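Side-chain contact in putative glutathione S-transferase (Corynebacterium glutamicum, PDB 3M1G), which probably acts as a glutathione transferase with a thioredoxin-like N-terminal domain and a helical C-terminal domain of the omega-like kind: residues W72-V77 with T251-D256. Numbering follows the deposited sequence.
Sequences WAHRTV and TLVRFD
Arg254 NH1 gives one N-H to His74 ND1 at 3.0 Å and also bonds to the carbonyl oxygen of Pro250, one turn earlier in helix 243-253. The bond to the histidine is fairly straight (155° at the hydrogen) and lies almost in the plane of both groups, so guanidinium and imidazole meet edge to edge, although their planes stand 71° apart. His74 suits helix 71-83 because its ring has two nitrogens pointing in different directions: CG anti to the backbone N (chi1 -157°) carries the ring toward 251-256, its rotation presents ND1 to the arginine, and NE2 bonds to Thr292 OG1. Val253 CG1 lies 4.4 Å from His74 CE1, near the ring plane. Arginine suits its place by offering several N-H groups: its extended chain spans the domain interface, and NE reaches the carbonyl oxygen of Ala69, beside the predicted nucleophile Cys70. Tyr259 and Tyr302, predicted to lower the pKa of that cysteine, lie close to the same side chain. As an acceptor, ND1 must be unprotonated, consistent with a neutral His74 carrying its proton on NE2; the acceptors named here have no formal negative charge, and the buried guanidinium's positive charge may influence the predicted active site.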
ATOM      1  N   TRP A  72      -5.109  20.771  -4.321  1.00 22.26           N
ATOM      2  CA  TRP A  72      -5.116  22.002  -5.063  1.00 22.66           C
ATOM      3  C   TRP A  72      -5.166  23.183  -4.092  1.00 21.95           C
ATOM      4  O   TRP A  72      -4.442  24.160  -4.259  1.00 21.00           O
ATOM      5  CB  TRP A  72      -6.300  22.033  -6.033  1.00 23.02           C
ATOM      6  CG  TRP A  72      -6.572  20.737  -6.697  1.00 25.91           C
ATOM      7  CD1 TRP A  72      -7.591  19.830  -6.384  1.00 28.54           C
ATOM      8  CD2 TRP A  72      -5.808  20.125  -7.743  1.00 26.80           C
ATOM      9  NE1 TRP A  72      -7.486  18.712  -7.197  1.00 27.93           N
ATOM     10  CE2 TRP A  72      -6.424  18.874  -8.047  1.00 28.98           C
ATOM     11  CE3 TRP A  72      -4.682  20.508  -8.461  1.00 27.92           C
ATOM     12  CZ2 TRP A  72      -5.940  18.022  -9.045  1.00 29.72           C
ATOM     13  CZ3 TRP A  72      -4.198  19.664  -9.452  1.00 29.67           C
ATOM     14  CH2 TRP A  72      -4.828  18.429  -9.735  1.00 30.08           C
ATOM     15  N   ALA A  73      -6.014  23.079  -3.079  1.00 20.63           N
ATOM     16  CA  ALA A  73      -6.073  24.077  -2.022  1.00 20.18           C
ATOM     17  C   ALA A  73      -4.804  24.151  -1.217  1.00 20.81           C
ATOM     18  O   ALA A  73      -4.376  25.251  -0.796  1.00 20.97           O
ATOM     19  CB  ALA A  73      -7.282  23.815  -1.078  1.00 19.48           C
ATOM     20  N   HIS A  74      -4.182  22.993  -0.976  1.00 20.13           N
ATOM     21  CA  HIS A  74      -2.975  22.951  -0.215  1.00 19.94           C
ATOM     22  C   HIS A  74      -1.892  23.874  -0.837  1.00 20.09           C
ATOM     23  O   HIS A  74      -1.198  24.581  -0.110  1.00 20.21           O
ATOM     24  CB  HIS A  74      -2.489  21.486  -0.077  1.00 20.08           C
ATOM     25  CG  HIS A  74      -1.586  21.243   1.090  1.00 19.38           C
ATOM     26  ND1 HIS A  74      -1.083  19.988   1.388  1.00 19.36           N
ATOM     27  CD2 HIS A  74      -1.065  22.085   2.008  1.00 18.12           C
ATOM     28  CE1 HIS A  74      -0.298  20.072   2.454  1.00 22.15           C
ATOM     29  NE2 HIS A  74      -0.264  21.338   2.851  1.00 20.86           N
ATOM     30  N   ARG A  75      -1.756  23.884  -2.158  1.00 20.14           N
ATOM     31  CA  ARG A  75      -0.805  24.816  -2.812  1.00 20.46           C
ATOM     32  C   ARG A  75      -0.962  26.285  -2.354  1.00 20.41           C
ATOM     33  O   ARG A  75       0.030  26.974  -2.083  1.00 21.85           O
ATOM     34  CB  ARG A  75      -1.061  24.862  -4.297  1.00 20.91           C
ATOM     35  CG  ARG A  75      -1.002  23.543  -5.072  1.00 22.18           C
ATOM     36  CD  ARG A  75      -1.323  23.856  -6.515  1.00 21.63           C
ATOM     37  NE  ARG A  75      -1.193  22.726  -7.401  1.00 20.51           N
ATOM     38  CZ  ARG A  75      -1.325  22.823  -8.729  1.00 23.38           C
ATOM     39  NH1 ARG A  75      -1.225  21.749  -9.479  1.00 21.78           N
ATOM     40  NH2 ARG A  75      -1.558  24.003  -9.312  1.00 21.65           N
ATOM     41  N   THR A  76      -2.208  26.739  -2.293  1.00 20.22           N
ATOM     42  CA  THR A  76      -2.515  28.112  -1.945  1.00 20.75           C
ATOM     43  C   THR A  76      -2.197  28.417  -0.505  1.00 21.21           C
ATOM     44  O   THR A  76      -1.717  29.547  -0.177  1.00 20.93           O
ATOM     45  CB  THR A  76      -4.002  28.526  -2.303  1.00 20.05           C
ATOM     46  OG1 THR A  76      -4.951  27.944  -1.409  1.00 21.72           O
ATOM     47  CG2 THR A  76      -4.369  28.130  -3.686  1.00 21.25           C
ATOM     48  N   VAL A  77      -2.424  27.433   0.367  1.00 21.31           N
ATOM     49  CA  VAL A  77      -2.133  27.589   1.799  1.00 21.27           C
ATOM     50  C   VAL A  77      -0.634  27.648   2.061  1.00 21.74           C
ATOM     51  O   VAL A  77      -0.142  28.499   2.834  1.00 21.56           O
ATOM     52  CB  VAL A  77      -2.824  26.497   2.654  1.00 21.85           C
ATOM     53  CG1 VAL A  77      -2.464  26.627   4.172  1.00 21.33           C
ATOM     54  CG2 VAL A  77      -4.328  26.582   2.473  1.00 21.86           C
ATOM     55  N   THR A 251       0.633  16.269  -3.906  1.00 22.29           N
ATOM     56  CA  THR A 251       0.400  14.921  -4.394  1.00 21.79           C
ATOM     57  C   THR A 251       1.276  13.897  -3.632  1.00 21.70           C
ATOM     58  O   THR A 251       0.772  12.879  -3.133  1.00 21.89           O
ATOM     59  CB  THR A 251       0.598  14.806  -5.922  1.00 21.56           C
ATOM     60  OG1 THR A 251      -0.354  15.668  -6.569  1.00 20.82           O
ATOM     61  CG2 THR A 251       0.260  13.358  -6.386  1.00 19.24           C
ATOM     62  N   LEU A 252       2.556  14.187  -3.503  1.00 21.46           N
ATOM     63  CA  LEU A 252       3.492  13.259  -2.855  1.00 21.97           C
ATOM     64  C   LEU A 252       3.178  13.028  -1.377  1.00 22.06           C
ATOM     65  O   LEU A 252       3.254  11.887  -0.904  1.00 21.89           O
ATOM     66  CB  LEU A 252       4.944  13.697  -3.008  1.00 21.18           C
ATOM     67  CG  LEU A 252       5.543  13.707  -4.408  1.00 22.70           C
ATOM     68  CD1 LEU A 252       7.022  14.182  -4.326  1.00 21.57           C
ATOM     69  CD2 LEU A 252       5.424  12.360  -5.147  1.00 23.83           C
ATOM     70  N   VAL A 253       2.778  14.086  -0.675  1.00 20.96           N
ATOM     71  CA  VAL A 253       2.492  13.999   0.748  1.00 20.50           C
ATOM     72  C   VAL A 253       1.208  13.214   1.081  1.00 20.42           C
ATOM     73  O   VAL A 253       1.044  12.723   2.206  1.00 19.93           O
ATOM     74  CB  VAL A 253       2.495  15.380   1.393  1.00 21.14           C
ATOM     75  CG1 VAL A 253       1.141  16.119   1.178  1.00 18.62           C
ATOM     76  CG2 VAL A 253       2.884  15.274   2.866  1.00 19.23           C
ATOM     77  N   ARG A 254       0.332  13.061   0.095  1.00 20.44           N
ATOM     78  CA  ARG A 254      -0.877  12.298   0.215  1.00 20.00           C
ATOM     79  C   ARG A 254      -0.723  10.895  -0.383  1.00 19.92           C
ATOM     80  O   ARG A 254      -1.660  10.088  -0.354  1.00 19.93           O
ATOM     81  CB  ARG A 254      -2.037  13.014  -0.501  1.00 20.60           C
ATOM     82  CG  ARG A 254      -2.514  14.279   0.187  1.00 20.47           C
ATOM     83  CD  ARG A 254      -3.387  15.154  -0.714  1.00 20.33           C
ATOM     84  NE  ARG A 254      -3.913  16.259   0.082  1.00 19.54           N
ATOM     85  CZ  ARG A 254      -3.191  17.321   0.463  1.00 20.30           C
ATOM     86  NH1 ARG A 254      -1.945  17.445   0.074  1.00 19.09           N
ATOM     87  NH2 ARG A 254      -3.729  18.260   1.241  1.00 19.90           N
ATOM     88  N   PHE A 255       0.427  10.607  -0.947  1.00 20.63           N
ATOM     89  CA  PHE A 255       0.578   9.368  -1.714  1.00 21.02           C
ATOM     90  C   PHE A 255       0.532   8.077  -0.893  1.00 20.86           C
ATOM     91  O   PHE A 255      -0.375   7.252  -1.077  1.00 20.64           O
ATOM     92  CB  PHE A 255       1.821   9.397  -2.587  1.00 20.50           C
ATOM     93  CG  PHE A 255       1.790   8.380  -3.679  1.00 20.03           C
ATOM     94  CD1 PHE A 255       2.236   7.086  -3.449  1.00 21.68           C
ATOM     95  CD2 PHE A 255       1.320   8.706  -4.909  1.00 21.14           C
ATOM     96  CE1 PHE A 255       2.224   6.136  -4.455  1.00 23.72           C
ATOM     97  CE2 PHE A 255       1.295   7.776  -5.938  1.00 23.41           C
ATOM     98  CZ  PHE A 255       1.779   6.461  -5.697  1.00 23.91           C
ATOM     99  N   ASP A 256       1.479   7.891   0.010  1.00 22.27           N
ATOM    100  CA  ASP A 256       1.467   6.674   0.807  1.00 22.22           C
ATOM    101  C   ASP A 256       0.221   6.609   1.689  1.00 22.47           C
ATOM    102  O   ASP A 256      -0.372   5.513   1.875  1.00 21.23           O
ATOM    103  CB  ASP A 256       2.749   6.527   1.646  1.00 23.29           C
ATOM    104  CG  ASP A 256       3.994   6.244   0.787  1.00 24.73           C
ATOM    105  OD1 ASP A 256       3.829   5.998  -0.431  1.00 21.62           O
ATOM    106  OD2 ASP A 256       5.131   6.283   1.336  1.00 25.77           O
TER